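PDB 3IHT: S-adenosyl-L-methionine methyl transferase from Ruegeria pomeroyi DSS-3, which binds S-adenosylmethionine and is probably a methyltransferase that passes its methyl group to an acceptor. Local coordinates for residues R124-I129 with R148-G153; D91-L96 with S130-P135; G141-S146 with F169-G174; Y45-G50 with S108-D113. One frame throughout, in Å; residues are numbered along the deposited sequence.

Interaction 1: R124-I129 with R148-G153; sequences RFARLI and RMYFEG. With NI (nickel (II) ion), chain D.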
# COMPACT_ATOMS: atom_id res chain seq x y z
N ARG A 124 12.58 7.61 15.74
CA ARG A 124 13.53 8.71 16.01
C ARG A 124 13.16 10.00 15.26
O ARG A 124 13.31 11.11 15.80
CB ARG A 124 14.96 8.31 15.70
CG ARG A 124 15.46 7.22 16.64
CD ARG A 124 16.93 6.99 16.46
NE ARG A 124 17.29 6.34 15.20
CZ ARG A 124 17.35 5.02 15.01
NH1 ARG A 124 16.99 4.16 15.94
NH2 ARG A 124 17.79 4.56 13.85
N PHE A 125 12.69 9.84 14.03
CA PHE A 125 12.29 11.00 13.23
C PHE A 125 11.03 11.65 13.77
O PHE A 125 10.94 12.86 13.86
CB PHE A 125 12.08 10.60 11.77
CG PHE A 125 11.93 11.78 10.84
CD1 PHE A 125 12.97 12.65 10.63
CD2 PHE A 125 10.73 12.00 10.19
CE1 PHE A 125 12.84 13.75 9.78
CE2 PHE A 125 10.60 13.10 9.31
CZ PHE A 125 11.64 13.97 9.11
N ALA A 126 10.08 10.83 14.19
CA ALA A 126 8.87 11.32 14.83
C ALA A 126 9.22 12.17 16.08
O ALA A 126 8.65 13.25 16.30
CB ALA A 126 7.99 10.14 15.24
N ARG A 127 10.18 11.68 16.87
CA ARG A 127 10.62 12.41 18.03
C ARG A 127 11.21 13.76 17.61
O ARG A 127 10.84 14.84 18.12
CB ARG A 127 11.66 11.58 18.79
CG ARG A 127 12.22 12.21 20.06
CD ARG A 127 13.33 11.33 20.66
NE ARG A 127 12.84 10.00 21.05
CZ ARG A 127 12.38 9.67 22.26
NH1 ARG A 127 12.40 10.55 23.27
NH2 ARG A 127 11.93 8.43 22.47
N LEU A 128 12.12 13.71 16.65
CA LEU A 128 12.78 14.94 16.20
C LEU A 128 11.80 15.98 15.63
O LEU A 128 11.92 17.20 15.92
CB LEU A 128 13.84 14.58 15.16
CG LEU A 128 14.71 15.71 14.62
CD1 LEU A 128 16.03 15.10 14.11
CD2 LEU A 128 13.93 16.48 13.51
N ILE A 129 10.83 15.54 14.83
CA ILE A 129 9.98 16.49 14.11
C ILE A 129 8.80 17.01 14.93
O ILE A 129 8.21 18.02 14.57
CB ILE A 129 9.44 15.96 12.76
CG1 ILE A 129 8.50 14.76 12.93
CG2 ILE A 129 10.60 15.66 11.82
CD1 ILE A 129 7.94 14.28 11.62
N ARG A 148 3.59 7.40 16.22
CA ARG A 148 3.39 8.00 17.53
C ARG A 148 4.27 9.25 17.73
O ARG A 148 5.45 9.21 17.40
CB ARG A 148 3.71 7.01 18.63
CG ARG A 148 3.37 7.58 20.01
CD ARG A 148 3.71 6.65 21.11
NE ARG A 148 2.98 5.40 20.98
CZ ARG A 148 1.77 5.14 21.49
NH1 ARG A 148 1.07 6.05 22.17
NH2 ARG A 148 1.24 3.93 21.28
N MSE A 149 3.69 10.34 18.23
CA MSE A 149 4.37 11.61 18.28
C MSE A 149 4.74 11.98 19.71
O MSE A 149 4.33 11.31 20.66
CB MSE A 149 3.50 12.69 17.65
CG MSE A 149 3.08 12.40 16.24
SE MSE A 149 4.58 12.15 14.96
CE MSE A 149 4.93 14.01 14.60
N TYR A 150 5.56 13.01 19.85
CA TYR A 150 6.10 13.42 21.12
C TYR A 150 5.86 14.90 21.35
O TYR A 150 6.80 15.71 21.33
CB TYR A 150 7.60 13.13 21.11
CG TYR A 150 7.96 11.64 21.01
CD1 TYR A 150 8.00 11.00 19.79
CD2 TYR A 150 8.31 10.91 22.16
CE1 TYR A 150 8.34 9.66 19.70
CE2 TYR A 150 8.67 9.58 22.06
CZ TYR A 150 8.67 8.96 20.85
OH TYR A 150 9.05 7.63 20.77
N PHE A 151 4.60 15.28 21.55
CA PHE A 151 4.20 16.67 21.67
C PHE A 151 4.20 17.16 23.13
O PHE A 151 4.13 16.35 24.04
CB PHE A 151 2.80 16.87 21.08
CG PHE A 151 2.74 16.66 19.61
CD1 PHE A 151 3.55 17.42 18.76
CD2 PHE A 151 1.88 15.74 19.05
CE1 PHE A 151 3.50 17.24 17.37
CE2 PHE A 151 1.80 15.59 17.66
CZ PHE A 151 2.63 16.33 16.83
N GLU A 152 4.30 18.47 23.31
CA GLU A 152 4.28 19.08 24.65
C GLU A 152 2.87 19.42 25.13
O GLU A 152 2.54 19.23 26.30
CB GLU A 152 5.11 20.38 24.61
CG GLU A 152 6.59 20.18 24.50
CD GLU A 152 7.19 19.66 25.78
OE1 GLU A 152 6.48 19.58 26.83
OE2 GLU A 152 8.40 19.35 25.76
N GLY A 153 2.07 19.96 24.22
CA GLY A 153 0.78 20.56 24.53
C GLY A 153 -0.42 19.90 23.88
O GLY A 153 -1.54 20.01 24.40
NI NI D . 9.41 18.71 27.29
O HOH W 1 11.47 5.57 21.43
O HOH W 2 8.57 16.86 28.77

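Interaction 2: D91-L96 with S130-P135; sequences DIRETL and SPLIEP. With SAM (S-adenosylmethionine), chain C.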
# COMPACT_ATOMS: atom_id res chain seq x y z
N ASP A 91 13.63 19.78 2.68
CA ASP A 91 13.61 18.93 3.86
C ASP A 91 12.79 19.64 4.92
O ASP A 91 13.09 20.78 5.26
CB ASP A 91 15.04 18.74 4.35
CG ASP A 91 15.14 17.64 5.39
OD1 ASP A 91 14.39 17.67 6.39
OD2 ASP A 91 15.94 16.71 5.18
N ILE A 92 11.79 18.95 5.47
CA ILE A 92 10.90 19.56 6.44
C ILE A 92 11.61 20.07 7.68
O ILE A 92 11.10 20.94 8.37
CB ILE A 92 9.69 18.69 6.84
CG1 ILE A 92 10.13 17.40 7.51
CG2 ILE A 92 8.80 18.40 5.60
CD1 ILE A 92 8.93 16.60 8.07
N ARG A 93 12.82 19.59 7.94
CA ARG A 93 13.56 20.10 9.09
C ARG A 93 13.93 21.58 8.90
O ARG A 93 14.05 22.32 9.89
CB ARG A 93 14.76 19.18 9.40
CG ARG A 93 14.30 17.79 9.92
CD ARG A 93 15.38 16.70 9.88
NE ARG A 93 15.88 16.42 8.53
CZ ARG A 93 16.88 15.57 8.26
NH1 ARG A 93 17.44 14.87 9.25
NH2 ARG A 93 17.28 15.39 7.00
N GLU A 94 14.08 22.02 7.65
CA GLU A 94 14.26 23.42 7.34
C GLU A 94 12.96 24.11 6.91
O GLU A 94 12.72 25.25 7.27
CB GLU A 94 15.31 23.61 6.24
CG GLU A 94 16.74 23.40 6.71
CD GLU A 94 17.09 21.92 6.85
OE1 GLU A 94 16.96 21.18 5.83
OE2 GLU A 94 17.50 21.51 7.97
N THR A 95 12.14 23.43 6.11
CA THR A 95 10.96 24.08 5.55
C THR A 95 9.82 24.31 6.56
O THR A 95 9.07 25.26 6.40
CB THR A 95 10.40 23.37 4.31
OG1 THR A 95 9.85 22.11 4.68
CG2 THR A 95 11.47 23.21 3.21
N LEU A 96 9.69 23.48 7.58
CA LEU A 96 8.70 23.77 8.62
C LEU A 96 8.98 25.11 9.32
O LEU A 96 8.10 25.98 9.37
CB LEU A 96 8.49 22.59 9.58
CG LEU A 96 7.57 21.48 9.06
CD1 LEU A 96 7.62 20.23 9.92
CD2 LEU A 96 6.09 22.00 8.99
N SER A 130 8.48 16.34 16.02
CA SER A 130 7.32 16.74 16.82
C SER A 130 7.36 18.25 17.24
O SER A 130 6.39 18.98 17.02
CB SER A 130 7.13 15.79 18.00
OG SER A 130 6.63 14.53 17.61
N PRO A 131 8.48 18.72 17.82
CA PRO A 131 8.49 20.14 18.21
C PRO A 131 8.55 21.08 17.01
O PRO A 131 8.25 22.28 17.16
CB PRO A 131 9.76 20.28 19.07
CG PRO A 131 10.64 19.08 18.62
CD PRO A 131 9.66 18.00 18.33
N LEU A 132 8.88 20.57 15.82
CA LEU A 132 8.85 21.40 14.62
C LEU A 132 7.43 21.54 14.08
O LEU A 132 7.11 22.54 13.45
CB LEU A 132 9.76 20.86 13.52
CG LEU A 132 11.25 20.72 13.86
CD1 LEU A 132 12.03 20.20 12.61
CD2 LEU A 132 11.83 22.00 14.39
N ILE A 133 6.60 20.53 14.29
CA ILE A 133 5.22 20.56 13.82
C ILE A 133 4.27 21.31 14.77
O ILE A 133 3.40 22.06 14.29
CB ILE A 133 4.69 19.15 13.61
CG1 ILE A 133 5.41 18.48 12.45
CG2 ILE A 133 3.13 19.13 13.46
CD1 ILE A 133 5.20 16.95 12.31
N GLU A 134 4.44 21.09 16.06
CA GLU A 134 3.50 21.60 17.08
C GLU A 134 3.13 23.10 16.95
O GLU A 134 1.93 23.42 16.99
CB GLU A 134 3.98 21.28 18.51
CG GLU A 134 2.98 21.62 19.57
CD GLU A 134 3.20 20.83 20.88
OE1 GLU A 134 4.25 20.14 21.02
OE2 GLU A 134 2.32 20.92 21.76
N PRO A 135 4.11 23.99 16.73
CA PRO A 135 3.78 25.42 16.64
C PRO A 135 2.89 25.85 15.45
O PRO A 135 2.41 27.00 15.44
CB PRO A 135 5.15 26.13 16.54
CG PRO A 135 6.16 25.10 16.91
CD PRO A 135 5.57 23.76 16.60
N SAM C . 1.18 9.42 2.28
CA SAM C . 1.75 9.11 0.92
C SAM C . 0.71 8.41 0.02
O SAM C . 0.99 8.01 -1.14
OXT SAM C . -0.43 8.14 0.49
CB SAM C . 3.06 8.31 1.01
CG SAM C . 4.27 9.10 1.57
SD SAM C . 5.85 8.14 1.55
CE SAM C . 5.40 6.86 2.76
C5' SAM C . 6.90 9.29 2.54
C4' SAM C . 7.30 10.59 1.84
O4' SAM C . 7.86 11.48 2.83
C3' SAM C . 8.34 10.43 0.74
O3' SAM C . 7.92 11.01 -0.50
C2' SAM C . 9.60 11.09 1.29
O2' SAM C . 10.51 11.69 0.35
C1' SAM C . 8.99 12.12 2.24
N9 SAM C . 9.95 12.57 3.28
C8 SAM C . 10.54 11.79 4.25
N7 SAM C . 11.34 12.58 5.02
C5 SAM C . 11.27 13.85 4.55
C6 SAM C . 11.86 15.04 4.98
N6 SAM C . 12.74 15.06 6.02
N1 SAM C . 11.54 16.19 4.30
C2 SAM C . 10.68 16.22 3.21
N3 SAM C . 10.10 15.02 2.79
C4 SAM C . 10.38 13.87 3.46

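Interaction 3: G141-S146 with F169-G174; sequences GLMVSS and FIYRRG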
# COMPACT_ATOMS: atom_id res chain seq x y z
N GLY A 141 -7.01 22.90 15.88
CA GLY A 141 -6.35 22.14 14.82
C GLY A 141 -6.01 20.73 15.24
O GLY A 141 -5.75 20.46 16.42
N LEU A 142 -5.98 19.83 14.26
CA LEU A 142 -5.66 18.44 14.52
C LEU A 142 -4.37 18.03 13.79
O LEU A 142 -4.01 18.64 12.74
CB LEU A 142 -6.82 17.54 14.09
CG LEU A 142 -8.15 17.74 14.82
CD1 LEU A 142 -9.20 16.78 14.25
CD2 LEU A 142 -8.01 17.53 16.32
N MSE A 143 -3.69 17.03 14.36
CA MSE A 143 -2.47 16.45 13.80
C MSE A 143 -2.70 14.96 13.69
O MSE A 143 -3.06 14.30 14.68
CB MSE A 143 -1.24 16.83 14.67
CG MSE A 143 0.09 16.69 13.96
SE MSE A 143 0.67 14.86 13.91
CE MSE A 143 1.69 15.04 12.29
N VAL A 144 -2.60 14.41 12.49
CA VAL A 144 -2.77 12.97 12.25
C VAL A 144 -1.45 12.41 11.71
O VAL A 144 -0.87 12.97 10.76
CB VAL A 144 -3.88 12.68 11.23
CG1 VAL A 144 -3.99 11.18 10.89
CG2 VAL A 144 -5.22 13.26 11.73
N SER A 145 -0.97 11.35 12.34
CA SER A 145 0.32 10.77 11.97
C SER A 145 0.26 9.25 11.93
O SER A 145 -0.46 8.65 12.66
CB SER A 145 1.39 11.17 12.99
OG SER A 145 2.71 10.79 12.52
N SER A 146 1.07 8.66 11.05
CA SER A 146 1.25 7.23 11.03
C SER A 146 2.39 6.79 11.97
O SER A 146 2.70 5.60 12.03
CB SER A 146 1.48 6.73 9.60
OG SER A 146 2.41 7.54 8.89
N PHE A 169 -2.38 8.02 14.66
CA PHE A 169 -2.55 8.69 15.94
C PHE A 169 -3.11 10.09 15.64
O PHE A 169 -2.72 10.73 14.64
CB PHE A 169 -1.20 8.83 16.65
CG PHE A 169 -0.57 7.52 16.96
CD1 PHE A 169 0.17 6.85 16.00
CD2 PHE A 169 -0.73 6.96 18.23
CE1 PHE A 169 0.74 5.61 16.29
CE2 PHE A 169 -0.15 5.73 18.53
CZ PHE A 169 0.56 5.04 17.55
N ILE A 170 -4.01 10.55 16.51
CA ILE A 170 -4.65 11.86 16.31
C ILE A 170 -4.42 12.74 17.53
O ILE A 170 -4.63 12.31 18.66
CB ILE A 170 -6.16 11.76 16.07
CG1 ILE A 170 -6.46 10.79 14.92
CG2 ILE A 170 -6.75 13.20 15.82
CD1 ILE A 170 -8.00 10.49 14.74
N TYR A 171 -3.97 13.98 17.30
CA TYR A 171 -3.72 14.93 18.36
C TYR A 171 -4.42 16.24 18.07
O TYR A 171 -4.69 16.57 16.91
CB TYR A 171 -2.23 15.17 18.54
CG TYR A 171 -1.41 13.91 18.71
CD1 TYR A 171 -0.96 13.21 17.60
CD2 TYR A 171 -1.11 13.41 19.97
CE1 TYR A 171 -0.22 12.06 17.73
CE2 TYR A 171 -0.37 12.24 20.10
CZ TYR A 171 0.08 11.60 18.99
OH TYR A 171 0.81 10.46 19.11
N ARG A 172 -4.74 17.00 19.13
CA ARG A 172 -5.49 18.25 18.97
C ARG A 172 -4.87 19.38 19.79
O ARG A 172 -4.43 19.16 20.92
CB ARG A 172 -6.93 18.05 19.45
CG ARG A 172 -7.82 19.31 19.36
CD ARG A 172 -9.29 18.97 19.56
NE ARG A 172 -9.57 18.49 20.91
CZ ARG A 172 -10.68 17.84 21.28
NH1 ARG A 172 -11.63 17.55 20.40
NH2 ARG A 172 -10.82 17.44 22.54
N ARG A 173 -4.85 20.58 19.22
CA ARG A 173 -4.49 21.77 19.99
C ARG A 173 -5.73 22.28 20.70
O ARG A 173 -6.68 22.75 20.07
CB ARG A 173 -3.97 22.89 19.11
CG ARG A 173 -3.48 24.04 19.95
CD ARG A 173 -2.90 25.19 19.14
NE ARG A 173 -2.75 26.36 20.03
CZ ARG A 173 -2.46 27.59 19.63
NH1 ARG A 173 -2.24 27.88 18.35
NH2 ARG A 173 -2.38 28.56 20.53
N GLY A 174 -5.76 22.10 22.01
CA GLY A 174 -6.90 22.51 22.81
C GLY A 174 -7.01 24.02 22.97
O GLY A 174 -6.25 24.89 22.50
OXT GLY A 174 -7.95 24.44 23.64

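Interaction 4: Y45-G50 with S108-D113; sequences YELGLG and SLVHAD. With SAM (S-adenosylmethionine), chain C.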
# COMPACT_ATOMS: atom_id res chain seq x y z
N TYR A 45 -1.86 20.80 5.92
CA TYR A 45 -0.48 20.49 5.55
C TYR A 45 -0.33 19.00 5.39
O TYR A 45 -0.67 18.24 6.31
CB TYR A 45 0.55 20.99 6.60
CG TYR A 45 0.72 22.49 6.78
CD1 TYR A 45 0.13 23.42 5.90
CD2 TYR A 45 1.48 23.00 7.84
CE1 TYR A 45 0.27 24.78 6.07
CE2 TYR A 45 1.65 24.38 8.00
CZ TYR A 45 1.05 25.27 7.10
OH TYR A 45 1.18 26.63 7.25
N GLU A 46 0.21 18.58 4.26
CA GLU A 46 0.48 17.17 3.95
C GLU A 46 1.99 16.99 3.96
O GLU A 46 2.69 17.51 3.09
CB GLU A 46 -0.10 16.84 2.56
CG GLU A 46 0.28 15.48 1.97
CD GLU A 46 -0.42 14.30 2.62
OE1 GLU A 46 -1.04 14.50 3.70
OE2 GLU A 46 -0.38 13.19 2.06
N LEU A 47 2.51 16.28 4.97
CA LEU A 47 3.94 16.11 5.12
C LEU A 47 4.34 14.79 4.49
O LEU A 47 4.05 13.69 5.04
CB LEU A 47 4.36 16.17 6.62
CG LEU A 47 3.86 17.41 7.36
CD1 LEU A 47 4.40 17.44 8.82
CD2 LEU A 47 4.25 18.69 6.63
N GLY A 48 5.03 14.87 3.35
CA GLY A 48 5.40 13.68 2.59
C GLY A 48 4.39 13.40 1.50
O GLY A 48 3.25 13.04 1.77
N LEU A 49 4.79 13.55 0.27
CA LEU A 49 3.88 13.29 -0.86
C LEU A 49 3.90 11.85 -1.31
O LEU A 49 2.86 11.21 -1.45
CB LEU A 49 4.28 14.22 -2.03
CG LEU A 49 3.43 14.07 -3.29
CD1 LEU A 49 1.91 14.34 -3.03
CD2 LEU A 49 3.99 14.97 -4.42
N GLY A 50 5.10 11.32 -1.57
CA GLY A 50 5.28 9.99 -2.13
C GLY A 50 4.50 9.76 -3.42
O GLY A 50 4.44 10.64 -4.29
N SER A 108 -4.98 24.15 10.07
CA SER A 108 -6.16 23.50 10.66
C SER A 108 -5.94 22.02 10.85
O SER A 108 -6.55 21.39 11.71
CB SER A 108 -7.40 23.74 9.78
OG SER A 108 -7.22 23.23 8.45
N LEU A 109 -5.10 21.43 9.99
CA LEU A 109 -4.90 19.99 9.98
C LEU A 109 -3.51 19.72 9.41
O LEU A 109 -3.19 20.21 8.32
CB LEU A 109 -5.97 19.30 9.11
CG LEU A 109 -5.86 17.81 8.81
CD1 LEU A 109 -5.76 16.96 10.11
CD2 LEU A 109 -7.02 17.34 7.95
N VAL A 110 -2.71 18.96 10.13
CA VAL A 110 -1.38 18.55 9.67
C VAL A 110 -1.38 17.03 9.64
O VAL A 110 -1.69 16.38 10.66
CB VAL A 110 -0.22 19.11 10.56
CG1 VAL A 110 1.18 18.60 10.09
CG2 VAL A 110 -0.28 20.66 10.61
N HIS A 111 -1.10 16.47 8.46
CA HIS A 111 -1.04 15.03 8.25
C HIS A 111 0.38 14.62 7.91
O HIS A 111 0.98 15.20 6.99
CB HIS A 111 -1.96 14.57 7.10
CG HIS A 111 -1.80 13.12 6.79
ND1 HIS A 111 -1.49 12.64 5.53
CD2 HIS A 111 -1.89 12.03 7.59
CE1 HIS A 111 -1.37 11.32 5.58
NE2 HIS A 111 -1.58 10.93 6.83
N ALA A 112 0.93 13.65 8.65
CA ALA A 112 2.25 13.13 8.37
C ALA A 112 2.22 11.63 8.12
O ALA A 112 1.69 10.86 8.92
CB ALA A 112 3.24 13.48 9.53
N ASP A 113 2.83 11.23 7.00
CA ASP A 113 3.08 9.83 6.68
C ASP A 113 4.51 9.79 6.09
O ASP A 113 4.70 9.65 4.89
CB ASP A 113 2.02 9.33 5.67
CG ASP A 113 2.15 7.85 5.34
OD1 ASP A 113 2.59 7.05 6.21
OD2 ASP A 113 1.81 7.48 4.15
N SAM C . 1.18 9.42 2.28
CA SAM C . 1.75 9.11 0.92
C SAM C . 0.71 8.41 0.02
O SAM C . 0.99 8.01 -1.14
OXT SAM C . -0.43 8.14 0.49
CB SAM C . 3.06 8.31 1.01
CG SAM C . 4.27 9.10 1.57
SD SAM C . 5.85 8.14 1.55
CE SAM C . 5.40 6.86 2.76
C5' SAM C . 6.90 9.29 2.54
C4' SAM C . 7.30 10.59 1.84
O4' SAM C . 7.86 11.48 2.83
C3' SAM C . 8.34 10.43 0.74
O3' SAM C . 7.92 11.01 -0.50
C2' SAM C . 9.60 11.09 1.29
O2' SAM C . 10.51 11.69 0.35
C1' SAM C . 8.99 12.12 2.24
N9 SAM C . 9.95 12.57 3.28
C8 SAM C . 10.54 11.79 4.25
N7 SAM C . 11.34 12.58 5.02
C5 SAM C . 11.27 13.85 4.55
C6 SAM C . 11.86 15.04 4.98
N6 SAM C . 12.74 15.06 6.02
N1 SAM C . 11.54 16.19 4.30
C2 SAM C . 10.68 16.22 3.21
N3 SAM C . 10.10 15.02 2.79
C4 SAM C . 10.38 13.87 3.46

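Interaction 1: R124-I129 with R148-G153
Arg127 leaves its helix with CG trans to the backbone N (chi1 -179°) and then bends at chi3 (-62°), which brings its guanidinium beside the CE2 side of the Tyr150 ring, where CE2 lies over one of its faces. The tyrosine answers with CG trans to its own carbonyl carbon, presenting the ring to the helix. Arg127 therefore meets the aromatic twice. Its CB lies over the ring face, 4.2 Å from the Tyr150 centroid, as a CH-pi contact, and its CZ stands 4.3 Å from the same centroid in an off-centre cation-pi contact, the two planes inclined by 40°. Arginine suits this exposed place because its aliphatic stem can pack on the ring while its charged end meets the ring and a water near the surface. Arg127 NH2 and Tyr150 OH are poorly aligned for a direct bond, so a water joins them, accepting from Arg127 NH2 at 3.1 Å and donating to Tyr150 OH. That hydroxyl is also hydrogen-bonded to Asp123. A leucine in place of Tyr150 would probably leave the Arg127 guanidinium without its aromatic platform and Asp123 without its hydroxyl mate.

Deeper in, small Ala126 lets the loop come close: its CB lies 3.5 Å from Arg148 O and 4.0 Å from the selenium of Met149, a selenomethionine. The doubly bent Met149 chain carries CE toward Ile129 CG1. Beyond the contact, Glu152 OE2 binds a nickel ion at 1.9 Å. The whole is helix-to-loop packing on a Rossmann-like methyltransferase fold, where helix 119-133 receives the loop between strands 141-145 and 155-157.

Interaction 2: D91-L96 with S130-P135
The Arg93 guanidinium holds the carboxylate of Asp91 at its edge and in its plane, while the backbone and CG of Arg93 touch Leu132 across the contact. In the conformer described, one of two modelled for Arg93, the grip is side-on: NE reaches Asp91 OD1, and NH2 reaches Asp91 OD2 at 2.6 Å in a salt bridge. Both donors come from the syn side, about 30° out of the carboxylate plane. The anti lone pair of Asp91 OD1 takes Arg93 N at 2.9 Å, an N-cap bond that starts helix 92-103. Held in this way, Asp91 OD1 also accepts from N6 of S-adenosylmethionine at 3.1 Å, and Ile92 N donates to the adenine N1 at 3.0 Å.

Across the helix pair the chemistry is purely apolar. Leu132 CD1 rests 3.8 Å from Arg93 CA. Leu96, with CG trans to its carbonyl carbon (chi1 -80°), sends CD1 to 3.8 Å from Ile133 CG1, and the same methyl lies 4.2 Å from Leu132 CB. Branched aliphatic residues suit this buried seam, since they fill it without needing polar partners. Phe70 of strand 67-71 also touches Leu96. An acidic residue followed by a helix N-terminus that reads the adenine edge is characteristic of the cofactor site in Rossmann-like methyltransferases.

Interaction 3: G141-S146 with F169-G174
Five backbone hydrogen bonds join Gly141-Ser145 to Phe169-Arg173. Met143 and Tyr171 form one hydrogen-bonded pair, each N giving to the other's O at 2.8 Å. Ser145 and Phe169 form the next, with Ser145 N to Phe169 O at 3.0 Å and the return bond from Phe169 N to Ser145 O at 2.8 Å. Arg173 N adds a bond to Gly141 O at 2.9 Å. At the non-hydrogen-bonded pairs, Leu142 with Arg172 and Val144 with Ile170, CA-H...O contacts fill in, among them Leu142 CA to Tyr171 O at 3.2 Å.

The strand axes run antiparallel at 160°. Strand 169-172 is thus reversed against the parallel strands that precede it, as is characteristic of the class I methyltransferase sheet, whose penultimate position in strand order 3-2-1-4-5-7-6 it occupies.

On the face shared by Leu142, Val144, Ile170 and Arg172, Leu142 in one of its two conformers lies alongside the Arg172 stem, the two side chains pointing the same way. The long arginine stem makes this apolar contact, leaving its end to form a salt bridge with Glu155. Beta-branched Val144 and Ile170 suit the strands, meeting CG2 to CG1 at 4.2 Å. On the other face the rings of Phe169 and Tyr171 bring their edges near Ser145 O and Met143 O; Tyr171 OH is bonded to Met149 N.

Interaction 4: Y45-G50 with S108-D113
Glu46 and His111 lie alongside each other on one face of two parallel strands, and His111 ND1 donates to Glu46 OE1 at 2.6 Å. The carboxylate is met on its syn side, somewhat out of its plane, whereas the oxygen lies in the plane of the imidazole; the two planes are 27° apart. Glu46 reaches it by a bend at chi2 (74°). Its other oxygen, OE2, is hydrogen-bonded to Thr54, whose backbone N binds the cofactor. An alanine in place of Glu46 would probably leave both His111 ND1 and the Thr54 hydroxyl without their buried acceptor and set the imidazole free to turn.

The backbone fixes the register: His111 N bonds Tyr45 O and Leu47 N bonds His111 O, both at 2.8 Å. On the other face Leu47 CD1 packs 3.7 Å from Val110 CG1, and Tyr45 CD2 lies 4.0 Å from Val110 CG2. Small Ala112 leaves room for Leu47.

At the carboxyl ends of the strands, Asp113 OD2 accepts from the amino N of S-adenosylmethionine at 2.8 Å, with Ser146 holding its other oxygen. Gly48 suits the turn because a side chain there would run into the ribose O4', and Gly50 N makes a weak bond to O3'. The pairing, with a glycine-rich loop after the first strand and an acidic residue after the second, places the cofactor site at the strands' carboxyl ends, as in Rossmann-like methyltransferases.

Interactions 3 and 4 belong to the same sheet, where strands 107-112 and 141-145 are neighbours; their chemistry is chiefly backbone hydrogen bonding, antiparallel in the first and parallel in the second. Interaction 4 lies at the heart of the chain and interaction 3 is also buried. Interactions 1 and 2 share helix 119-133: the former is partly open to solvent and mixes cation-pi, water and apolar contacts, while the latter is a buried aliphatic seam. Glu134 joins them by accepting from Glu152 N and Gly153 N. Ile133 of interaction 2 packs on Leu47 and Val110 of interaction 4, and both contacts touch S-adenosylmethionine, interaction 2 at the adenine, interaction 4 at the ribose and amino group.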